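Local coordinates for protein acinetobacter secreted protease CpaA (Acinetobacter nosocomialis M2, PDB 6O38) that is probably a zinc-dependent metalloprotease, secreted by the type II pathway with the help of its chaperone CpaB, at residues T263-Y271 / W278-K286; L310-L321 / I333-N344. All blocks are in the same frame, centred on the assembly; numbering follows the deposited sequence.

Contact 1 of 2, residues T263-Y271 / W278-K286; sequences TGDQYEFMY and WQLISSPTK
Trp278 meets Tyr271 at the closed end of an antiparallel beta hairpin, strand 266-272 with strand 277-288, in a StcE-type beta-sandwich domain. With CG anti to the carbonyl carbon (chi1 -67°), the indole of Trp278 lies beside the backbone of Tyr271. One indole face receives two groups: Tyr271 CB stands 3.9 Å from the centroid of the six-membered ring of Trp278, a CH-pi contact, while the Tyr271 ring turns its edge to the five-membered ring in a T-shaped pair with planes 67° apart. Both polar ends are bound elsewhere, Trp278 NE1 to Pro227 O and Tyr271 OH to Thr229 OG1.

Met270, a selenomethionine, pairs with Gln279 through two backbone bonds, Met270 N to Gln279 O (2.8 Å) and Gln279 N to Met270 O (2.6 Å). On the face that carries Met270, Glu268 and Ser282, Met270 CB packs 3.8 Å from Ile281 CD1.

After the next pair, Phe269 with Leu280, the register slips by one: Ile281 and Ser282 both face Glu268, a classic beta bulge. Glu268 O takes the N-H of Ile281 at 3.2 Å and, weakly, that of Ser282. The Glu268 carboxylate forms a salt bridge with Arg235, and Ser282 OG is bound by Asp122 and Asn124 of the chaperone chain. Past the bulge, Pro284 lies across one face of the Tyr267 ring, its CD 3.6 Å from the centroid of that ring and 18° off the normal.

Contact 2 of 2, residues L310-L321 / I333-N344; sequences LSTSNWQPTLQL and IVSNASADTYIN
Chi1 of 175° sets CG of Trp315 anti to its own backbone N and sends the indole toward Ala337-Thr341, while chi1 of -69° in Thr341 puts OG1 beside its backbone N and CG2 on the far side from that N. Trp315 NE1 donates to Asp340 O at 3.1 Å; the acceptor lies in the indole plane, but the donor stands well above the carbonyl plane. Ala339 CB sits over the rim of one face of the same ring. Thr341 OG1 donates to Gln316 O at 2.7 Å, nearly along the C=O axis, and its neighbour CG2 packs against Leu319 CG. Leu310 CD1 comes tip to tip with Thr341, 3.6 Å from OG1.

The backbones pair in two parallel ladders. At the first, Leu310 N binds Val334 O at 2.7 Å and Asn336 N returns to Leu310 O. In the second, Leu319 N binds Tyr342 O, Asn344 N binds Leu319 O at 2.9 Å, and Leu321 N closes on Asn344 O. Inward, Ile343 CD1 lies 3.6 Å from Leu319 CB and Ile343 CG2 meets Leu321, with Phe361 against Ile343 and Leu321. Two parallel ladders in different sheets, joined by loops and enclosing apolar side chains, fit a StcE-type beta-sandwich domain.

Overall arrangement
Contact 1 and contact 2 lie in successive StcE-type beta-sandwich ranges, with centres 28 Å apart and nearest atoms about 9 Å apart. Strand 277-288 of contact 1 pairs in parallel with strand 305-310, whose last residue opens contact 2, so backbone pairing links the two without direct touch. Contact 1, 14 Å from the chain centre, has no exposed residue among those touching and adjoins the chaperone; contact 2, at 30 Å, mixes buried leucines and isoleucines with exposed residues and meets no other chain of the assembly. Their chemistry differs accordingly: one antiparallel hairpin with a bulge and aromatic packing, against two parallel ladders supplemented by two side-chain-to-carbonyl bonds, from loop residue Trp315 and from Thr341 starting strand 341-344.

Contact 1 of 2, residues T263-Y271 / W278-K286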
loop_
_atom_site.group_PDB
_atom_site.type_symbol
_atom_site.label_atom_id
_atom_site.label_comp_id
_atom_site.label_asym_id
_atom_site.label_seq_id
_atom_site.Cartn_x
_atom_site.Cartn_y
_atom_site.Cartn_z
ATOM N N THR A 263 9.373 -8.268 -21.468
ATOM C CA THR A 263 9.727 -6.860 -21.593
ATOM C C THR A 263 8.949 -6.020 -20.587
ATOM O O THR A 263 7.717 -6.068 -20.540
ATOM C CB THR A 263 9.450 -6.369 -23.015
ATOM O OG1 THR A 263 10.053 -7.267 -23.956
ATOM C CG2 THR A 263 10.020 -4.973 -23.218
ATOM N N GLY A 264 9.676 -5.247 -19.783
ATOM C CA GLY A 264 9.075 -4.401 -18.776
ATOM C C GLY A 264 8.698 -5.092 -17.484
ATOM O O GLY A 264 8.256 -4.414 -16.548
ATOM N N ASP A 265 8.854 -6.411 -17.397
ATOM C CA ASP A 265 8.491 -7.128 -16.184
ATOM C C ASP A 265 9.492 -6.854 -15.062
ATOM O O ASP A 265 10.645 -6.473 -15.292
ATOM C CB ASP A 265 8.412 -8.632 -16.445
ATOM C CG ASP A 265 7.152 -9.032 -17.185
ATOM O OD1 ASP A 265 6.323 -8.144 -17.479
ATOM O OD2 ASP A 265 6.987 -10.238 -17.466
ATOM N N GLN A 266 9.030 -7.057 -13.831
ATOM C CA GLN A 266 9.870 -6.914 -12.649
ATOM C C GLN A 266 9.451 -7.937 -11.604
ATOM O O GLN A 266 8.262 -8.072 -11.304
ATOM C CB GLN A 266 9.786 -5.495 -12.075
ATOM C CG GLN A 266 10.725 -5.251 -10.907
ATOM C CD GLN A 266 10.700 -3.816 -10.420
ATOM O OE1 GLN A 266 11.151 -2.907 -11.114
ATOM N NE2 GLN A 266 10.147 -3.602 -9.230
ATOM N N TYR A 267 10.433 -8.647 -11.054
ATOM C CA TYR A 267 10.223 -9.595 -9.971
ATOM C C TYR A 267 11.063 -9.183 -8.772
ATOM O O TYR A 267 12.180 -8.680 -8.928
ATOM C CB TYR A 267 10.594 -11.022 -10.394
ATOM C CG TYR A 267 9.647 -11.657 -11.388
ATOM C CD1 TYR A 267 9.704 -11.332 -12.736
ATOM C CD2 TYR A 267 8.708 -12.594 -10.979
ATOM C CE1 TYR A 267 8.845 -11.916 -13.649
ATOM C CE2 TYR A 267 7.844 -13.184 -11.882
ATOM C CZ TYR A 267 7.918 -12.842 -13.217
ATOM O OH TYR A 267 7.059 -13.425 -14.119
ATOM N N GLU A 268 10.525 -9.404 -7.575
ATOM C CA GLU A 268 11.231 -9.112 -6.336
ATOM C C GLU A 268 11.188 -10.341 -5.442
ATOM O O GLU A 268 10.125 -10.943 -5.260
ATOM C CB GLU A 268 10.620 -7.905 -5.616
ATOM C CG GLU A 268 11.547 -7.255 -4.602
ATOM C CD GLU A 268 10.956 -5.998 -3.993
ATOM O OE1 GLU A 268 11.554 -5.460 -3.036
ATOM O OE2 GLU A 268 9.893 -5.547 -4.469
ATOM N N PHE A 269 12.340 -10.705 -4.886
ATOM C CA PHE A 269 12.459 -11.873 -4.029
ATOM C C PHE A 269 13.063 -11.461 -2.696
ATOM O O PHE A 269 13.858 -10.523 -2.621
ATOM C CB PHE A 269 13.323 -12.970 -4.672
ATOM C CG PHE A 269 12.831 -13.423 -6.017
ATOM C CD1 PHE A 269 13.159 -12.718 -7.164
ATOM C CD2 PHE A 269 12.038 -14.551 -6.133
ATOM C CE1 PHE A 269 12.707 -13.132 -8.401
ATOM C CE2 PHE A 269 11.582 -14.970 -7.367
ATOM C CZ PHE A 269 11.918 -14.260 -8.503
HETATM N N MSE A 270 12.673 -12.172 -1.645
HETATM C CA MSE A 270 13.171 -11.892 -0.306
HETATM C C MSE A 270 13.508 -13.188 0.417
HETATM O O MSE A 270 12.662 -14.072 0.545
HETATM C CB MSE A 270 12.143 -11.094 0.495
HETATM C CG MSE A 270 12.596 -10.738 1.899
HETATM SE SE MSE A 270 11.144 -10.011 2.974
HETATM C CE MSE A 270 9.996 -11.585 3.029
ATOM N N TYR A 271 14.743 -13.297 0.894
ATOM C CA TYR A 271 15.191 -14.515 1.551
ATOM C C TYR A 271 14.660 -14.581 2.977
ATOM O O TYR A 271 14.588 -13.568 3.679
ATOM C CB TYR A 271 16.717 -14.599 1.554
ATOM C CG TYR A 271 17.238 -15.969 1.916
ATOM C CD1 TYR A 271 17.187 -17.013 1.001
ATOM C CD2 TYR A 271 17.774 -16.224 3.171
ATOM C CE1 TYR A 271 17.658 -18.270 1.323
ATOM C CE2 TYR A 271 18.248 -17.479 3.503
ATOM C CZ TYR A 271 18.189 -18.498 2.575
ATOM O OH TYR A 271 18.659 -19.749 2.898
ATOM N N TRP A 278 13.848 -18.298 -0.965
ATOM C CA TRP A 278 13.476 -16.960 -1.407
ATOM C C TRP A 278 11.958 -16.877 -1.507
ATOM O O TRP A 278 11.334 -17.671 -2.221
ATOM C CB TRP A 278 14.115 -16.628 -2.756
ATOM C CG TRP A 278 15.606 -16.498 -2.719
ATOM C CD1 TRP A 278 16.521 -17.482 -2.947
ATOM C CD2 TRP A 278 16.357 -15.308 -2.447
ATOM N NE1 TRP A 278 17.796 -16.982 -2.832
ATOM C CE2 TRP A 278 17.722 -15.649 -2.525
ATOM C CE3 TRP A 278 16.007 -13.989 -2.144
ATOM C CZ2 TRP A 278 18.737 -14.719 -2.309
ATOM C CZ3 TRP A 278 17.015 -13.068 -1.930
ATOM C CH2 TRP A 278 18.364 -13.438 -2.013
ATOM N N GLN A 279 11.367 -15.928 -0.789
ATOM C CA GLN A 279 9.935 -15.676 -0.868
ATOM C C GLN A 279 9.649 -14.725 -2.023
ATOM O O GLN A 279 10.341 -13.717 -2.190
ATOM C CB GLN A 279 9.416 -15.090 0.446
ATOM C CG GLN A 279 7.929 -14.758 0.442
ATOM C CD GLN A 279 7.054 -15.986 0.620
ATOM O OE1 GLN A 279 7.550 -17.104 0.761
ATOM N NE2 GLN A 279 5.741 -15.781 0.614
ATOM N N LEU A 280 8.637 -15.053 -2.824
ATOM C CA LEU A 280 8.224 -14.194 -3.929
ATOM C C LEU A 280 7.273 -13.132 -3.393
ATOM O O LEU A 280 6.145 -13.442 -2.992
ATOM C CB LEU A 280 7.568 -15.018 -5.034
ATOM C CG LEU A 280 6.969 -14.228 -6.198
ATOM C CD1 LEU A 280 8.055 -13.488 -6.962
ATOM C CD2 LEU A 280 6.184 -15.145 -7.127
ATOM N N ILE A 281 7.722 -11.878 -3.383
ATOM C CA ILE A 281 6.948 -10.784 -2.804
ATOM C C ILE A 281 6.416 -9.811 -3.846
ATOM O O ILE A 281 5.592 -8.949 -3.497
ATOM C CB ILE A 281 7.763 -10.018 -1.740
ATOM C CG1 ILE A 281 9.021 -9.411 -2.363
ATOM C CG2 ILE A 281 8.126 -10.938 -0.585
ATOM C CD1 ILE A 281 9.873 -8.638 -1.382
ATOM N N SER A 282 6.847 -9.912 -5.102
ATOM C CA SER A 282 6.346 -9.027 -6.146
ATOM C C SER A 282 6.541 -9.702 -7.494
ATOM O O SER A 282 7.639 -10.180 -7.796
ATOM C CB SER A 282 7.066 -7.672 -6.113
ATOM O OG SER A 282 6.725 -6.880 -7.237
ATOM N N SER A 283 5.482 -9.731 -8.300
ATOM C CA SER A 283 5.505 -10.379 -9.602
ATOM C C SER A 283 4.475 -9.709 -10.499
ATOM O O SER A 283 3.492 -9.153 -9.998
ATOM C CB SER A 283 5.211 -11.882 -9.482
ATOM O OG SER A 283 3.992 -12.111 -8.798
ATOM N N PRO A 284 4.668 -9.746 -11.816
ATOM C CA PRO A 284 3.737 -9.056 -12.715
ATOM C C PRO A 284 2.399 -9.770 -12.819
ATOM O O PRO A 284 2.262 -10.959 -12.521
ATOM C CB PRO A 284 4.468 -9.065 -14.065
ATOM C CG PRO A 284 5.895 -9.384 -13.745
ATOM C CD PRO A 284 5.851 -10.249 -12.531
ATOM N N THR A 285 1.398 -9.008 -13.254
ATOM C CA THR A 285 0.055 -9.519 -13.509
ATOM C C THR A 285 -0.388 -9.034 -14.880
ATOM O O THR A 285 -0.471 -7.824 -15.114
ATOM C CB THR A 285 -0.935 -9.057 -12.435
ATOM O OG1 THR A 285 -0.502 -9.515 -11.147
ATOM C CG2 THR A 285 -2.328 -9.601 -12.724
ATOM N N LYS A 286 -0.668 -9.971 -15.782
ATOM C CA LYS A 286 -1.236 -9.625 -17.077
ATOM C C LYS A 286 -2.722 -9.335 -16.917
ATOM O O LYS A 286 -3.466 -10.155 -16.368
ATOM C CB LYS A 286 -1.015 -10.757 -18.081
ATOM C CG LYS A 286 -1.587 -10.488 -19.465
ATOM C CD LYS A 286 -1.268 -11.629 -20.418
ATOM C CE LYS A 286 -1.854 -11.385 -21.801
ATOM N NZ LYS A 286 -1.625 -9.991 -22.272
#

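Contact 2 of 2, residues L310-L321 / I333-N344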
loop_
_atom_site.group_PDB
_atom_site.type_symbol
_atom_site.label_atom_id
_atom_site.label_comp_id
_atom_site.label_asym_id
_atom_site.label_seq_id
_atom_site.Cartn_x
_atom_site.Cartn_y
_atom_site.Cartn_z
ATOM N N LEU A 310 -14.370 -8.856 -17.573
ATOM C CA LEU A 310 -15.503 -8.956 -18.481
ATOM C C LEU A 310 -16.402 -7.734 -18.357
ATOM O O LEU A 310 -16.699 -7.271 -17.253
ATOM C CB LEU A 310 -16.309 -10.223 -18.195
ATOM C CG LEU A 310 -15.718 -11.551 -18.666
ATOM C CD1 LEU A 310 -16.355 -12.710 -17.919
ATOM C CD2 LEU A 310 -15.917 -11.711 -20.164
ATOM N N SER A 311 -16.837 -7.214 -19.503
ATOM C CA SER A 311 -17.753 -6.084 -19.555
ATOM C C SER A 311 -18.764 -6.335 -20.666
ATOM O O SER A 311 -18.752 -7.381 -21.321
ATOM C CB SER A 311 -17.002 -4.766 -19.775
ATOM O OG SER A 311 -16.499 -4.679 -21.097
ATOM N N THR A 312 -19.652 -5.361 -20.875
ATOM C CA THR A 312 -20.649 -5.486 -21.932
ATOM C C THR A 312 -19.999 -5.452 -23.312
ATOM O O THR A 312 -20.442 -6.151 -24.231
ATOM C CB THR A 312 -21.693 -4.376 -21.798
ATOM O OG1 THR A 312 -22.332 -4.474 -20.519
ATOM C CG2 THR A 312 -22.747 -4.487 -22.892
ATOM N N SER A 313 -18.936 -4.662 -23.470
ATOM C CA SER A 313 -18.309 -4.478 -24.773
ATOM C C SER A 313 -17.311 -5.574 -25.124
ATOM O O SER A 313 -16.914 -5.670 -26.290
ATOM C CB SER A 313 -17.614 -3.114 -24.831
ATOM O OG SER A 313 -16.677 -2.971 -23.776
ATOM N N ASN A 314 -16.894 -6.401 -24.159
ATOM C CA ASN A 314 -15.996 -7.516 -24.441
ATOM C C ASN A 314 -16.557 -8.839 -23.931
ATOM O O ASN A 314 -15.796 -9.790 -23.729
ATOM C CB ASN A 314 -14.601 -7.267 -23.855
ATOM C CG ASN A 314 -14.601 -7.168 -22.334
ATOM O OD1 ASN A 314 -15.623 -7.371 -21.678
ATOM N ND2 ASN A 314 -13.441 -6.856 -21.770
ATOM N N TRP A 315 -17.868 -8.909 -23.708
ATOM C CA TRP A 315 -18.484 -10.099 -23.141
ATOM C C TRP A 315 -18.207 -11.329 -23.997
ATOM O O TRP A 315 -18.141 -11.262 -25.228
ATOM C CB TRP A 315 -19.993 -9.896 -22.994
ATOM C CG TRP A 315 -20.716 -11.117 -22.518
ATOM C CD1 TRP A 315 -20.770 -11.592 -21.242
ATOM C CD2 TRP A 315 -21.485 -12.024 -23.317
ATOM N NE1 TRP A 315 -21.526 -12.737 -21.194
ATOM C CE2 TRP A 315 -21.977 -13.024 -22.456
ATOM C CE3 TRP A 315 -21.807 -12.087 -24.676
ATOM C CZ2 TRP A 315 -22.774 -14.074 -22.908
ATOM C CZ3 TRP A 315 -22.597 -13.131 -25.124
ATOM C CH2 TRP A 315 -23.072 -14.109 -24.243
ATOM N N GLN A 316 -18.048 -12.465 -23.323
ATOM C CA GLN A 316 -17.802 -13.744 -23.959
ATOM C C GLN A 316 -18.711 -14.788 -23.325
ATOM O O GLN A 316 -18.850 -14.825 -22.097
ATOM C CB GLN A 316 -16.332 -14.164 -23.805
ATOM C CG GLN A 316 -15.811 -15.053 -24.918
ATOM C CD GLN A 316 -15.602 -14.297 -26.215
ATOM O OE1 GLN A 316 -16.446 -14.330 -27.110
ATOM N NE2 GLN A 316 -14.473 -13.606 -26.321
ATOM N N PRO A 317 -19.353 -15.639 -24.130
ATOM C CA PRO A 317 -20.265 -16.632 -23.537
ATOM C C PRO A 317 -19.547 -17.696 -22.729
ATOM O O PRO A 317 -20.043 -18.102 -21.671
ATOM C CB PRO A 317 -20.976 -17.220 -24.763
ATOM C CG PRO A 317 -20.005 -17.027 -25.879
ATOM C CD PRO A 317 -19.336 -15.711 -25.601
ATOM N N THR A 318 -18.392 -18.165 -23.195
ATOM C CA THR A 318 -17.613 -19.176 -22.498
ATOM C C THR A 318 -16.149 -18.764 -22.473
ATOM O O THR A 318 -15.644 -18.148 -23.415
ATOM C CB THR A 318 -17.740 -20.565 -23.154
ATOM O OG1 THR A 318 -17.121 -20.546 -24.446
ATOM C CG2 THR A 318 -19.200 -20.970 -23.300
ATOM N N LEU A 319 -15.471 -19.108 -21.381
ATOM C CA LEU A 319 -14.040 -18.877 -21.241
ATOM C C LEU A 319 -13.364 -20.177 -20.842
ATOM O O LEU A 319 -13.839 -20.879 -19.943
ATOM C CB LEU A 319 -13.738 -17.789 -20.205
ATOM C CG LEU A 319 -14.095 -16.349 -20.574
ATOM C CD1 LEU A 319 -13.689 -15.401 -19.459
ATOM C CD2 LEU A 319 -13.429 -15.958 -21.883
ATOM N N GLN A 320 -12.258 -20.490 -21.508
ATOM C CA GLN A 320 -11.456 -21.664 -21.199
ATOM C C GLN A 320 -10.224 -21.214 -20.424
ATOM O O GLN A 320 -9.450 -20.383 -20.912
ATOM C CB GLN A 320 -11.050 -22.395 -22.480
ATOM C CG GLN A 320 -10.316 -23.710 -22.262
ATOM C CD GLN A 320 -11.251 -24.858 -21.929
ATOM O OE1 GLN A 320 -12.473 -24.704 -21.944
ATOM N NE2 GLN A 320 -10.679 -26.020 -21.631
ATOM N N LEU A 321 -10.055 -21.751 -19.218
ATOM C CA LEU A 321 -8.886 -21.425 -18.418
ATOM C C LEU A 321 -7.620 -21.871 -19.150
ATOM O O LEU A 321 -7.669 -22.787 -19.978
ATOM C CB LEU A 321 -8.985 -22.091 -17.046
ATOM C CG LEU A 321 -10.048 -21.482 -16.126
ATOM C CD1 LEU A 321 -10.099 -22.201 -14.787
ATOM C CD2 LEU A 321 -9.794 -19.994 -15.927
ATOM N N ILE A 333 -11.049 -13.474 -12.400
ATOM C CA ILE A 333 -12.011 -13.035 -13.401
ATOM C C ILE A 333 -13.049 -12.157 -12.719
ATOM O O ILE A 333 -13.646 -12.558 -11.713
ATOM C CB ILE A 333 -12.675 -14.230 -14.109
ATOM C CG1 ILE A 333 -11.606 -15.119 -14.747
ATOM C CG2 ILE A 333 -13.654 -13.745 -15.164
ATOM C CD1 ILE A 333 -12.151 -16.361 -15.406
ATOM N N VAL A 334 -13.250 -10.958 -13.260
ATOM C CA VAL A 334 -14.274 -10.039 -12.785
ATOM C C VAL A 334 -15.253 -9.810 -13.926
ATOM O O VAL A 334 -14.882 -9.831 -15.105
ATOM C CB VAL A 334 -13.683 -8.705 -12.271
ATOM C CG1 VAL A 334 -12.359 -8.947 -11.560
ATOM C CG2 VAL A 334 -13.513 -7.700 -13.399
ATOM N N SER A 335 -16.523 -9.627 -13.573
ATOM C CA SER A 335 -17.586 -9.492 -14.561
ATOM C C SER A 335 -18.456 -8.298 -14.207
ATOM O O SER A 335 -19.011 -8.234 -13.105
ATOM C CB SER A 335 -18.434 -10.765 -14.639
ATOM O OG SER A 335 -19.487 -10.615 -15.575
ATOM N N ASN A 336 -18.570 -7.355 -15.142
ATOM C CA ASN A 336 -19.544 -6.274 -15.054
ATOM C C ASN A 336 -20.518 -6.314 -16.224
ATOM O O ASN A 336 -21.185 -5.314 -16.511
ATOM C CB ASN A 336 -18.840 -4.918 -14.985
ATOM C CG ASN A 336 -18.078 -4.724 -13.689
ATOM O OD1 ASN A 336 -18.665 -4.424 -12.649
ATOM N ND2 ASN A 336 -16.763 -4.902 -13.743
ATOM N N ALA A 337 -20.609 -7.451 -16.906
ATOM C CA ALA A 337 -21.579 -7.653 -17.969
ATOM C C ALA A 337 -22.879 -8.195 -17.390
ATOM O O ALA A 337 -22.890 -8.852 -16.346
ATOM C CB ALA A 337 -21.034 -8.614 -19.027
ATOM N N SER A 338 -23.982 -7.916 -18.087
ATOM C CA SER A 338 -25.291 -8.313 -17.577
ATOM C C SER A 338 -25.490 -9.822 -17.669
ATOM O O SER A 338 -26.111 -10.426 -16.787
ATOM C CB SER A 338 -26.392 -7.578 -18.337
ATOM O OG SER A 338 -26.572 -8.131 -19.628
ATOM N N ALA A 339 -24.968 -10.448 -18.720
ATOM C CA ALA A 339 -25.132 -11.879 -18.926
ATOM C C ALA A 339 -24.005 -12.658 -18.261
ATOM O O ALA A 339 -22.901 -12.145 -18.058
ATOM C CB ALA A 339 -25.179 -12.207 -20.420
ATOM N N ASP A 340 -24.297 -13.914 -17.925
ATOM C CA ASP A 340 -23.310 -14.779 -17.302
ATOM C C ASP A 340 -22.259 -15.225 -18.315
ATOM O O ASP A 340 -22.445 -15.136 -19.532
ATOM C CB ASP A 340 -23.978 -16.008 -16.685
ATOM C CG ASP A 340 -24.871 -15.662 -15.511
ATOM O OD1 ASP A 340 -24.925 -14.474 -15.130
ATOM O OD2 ASP A 340 -25.517 -16.584 -14.969
ATOM N N THR A 341 -21.141 -15.718 -17.790
ATOM C CA THR A 341 -20.071 -16.292 -18.593
ATOM C C THR A 341 -19.654 -17.614 -17.971
ATOM O O THR A 341 -19.378 -17.676 -16.768
ATOM C CB THR A 341 -18.868 -15.346 -18.686
ATOM O OG1 THR A 341 -19.221 -14.197 -19.468
ATOM C CG2 THR A 341 -17.680 -16.050 -19.327
ATOM N N TYR A 342 -19.612 -18.665 -18.784
ATOM C CA TYR A 342 -19.213 -19.976 -18.297
ATOM C C TYR A 342 -17.697 -20.116 -18.321
ATOM O O TYR A 342 -17.026 -19.632 -19.237
ATOM C CB TYR A 342 -19.863 -21.075 -19.137
ATOM C CG TYR A 342 -21.367 -21.113 -19.013
ATOM C CD1 TYR A 342 -21.977 -21.665 -17.892
ATOM C CD2 TYR A 342 -22.180 -20.592 -20.011
ATOM C CE1 TYR A 342 -23.353 -21.700 -17.770
ATOM C CE2 TYR A 342 -23.559 -20.622 -19.898
ATOM C CZ TYR A 342 -24.139 -21.176 -18.775
ATOM O OH TYR A 342 -25.510 -21.210 -18.658
ATOM N N ILE A 343 -17.160 -20.778 -17.298
ATOM C CA ILE A 343 -15.727 -20.988 -17.147
ATOM C C ILE A 343 -15.468 -22.486 -17.174
ATOM O O ILE A 343 -16.131 -23.247 -16.460
ATOM C CB ILE A 343 -15.195 -20.369 -15.842
ATOM C CG1 ILE A 343 -15.581 -18.892 -15.749
ATOM C CG2 ILE A 343 -13.684 -20.531 -15.751
ATOM C CD1 ILE A 343 -15.017 -18.043 -16.859
ATOM N N ASN A 344 -14.509 -22.908 -17.995
ATOM C CA ASN A 344 -14.201 -24.319 -18.162
ATOM C C ASN A 344 -12.697 -24.541 -18.083
ATOM O O ASN A 344 -11.897 -23.629 -18.308
ATOM C CB ASN A 344 -14.742 -24.861 -19.492
ATOM C CG ASN A 344 -16.254 -24.800 -19.574
ATOM O OD1 ASN A 344 -16.953 -25.606 -18.959
ATOM N ND2 ASN A 344 -16.768 -23.840 -20.335
#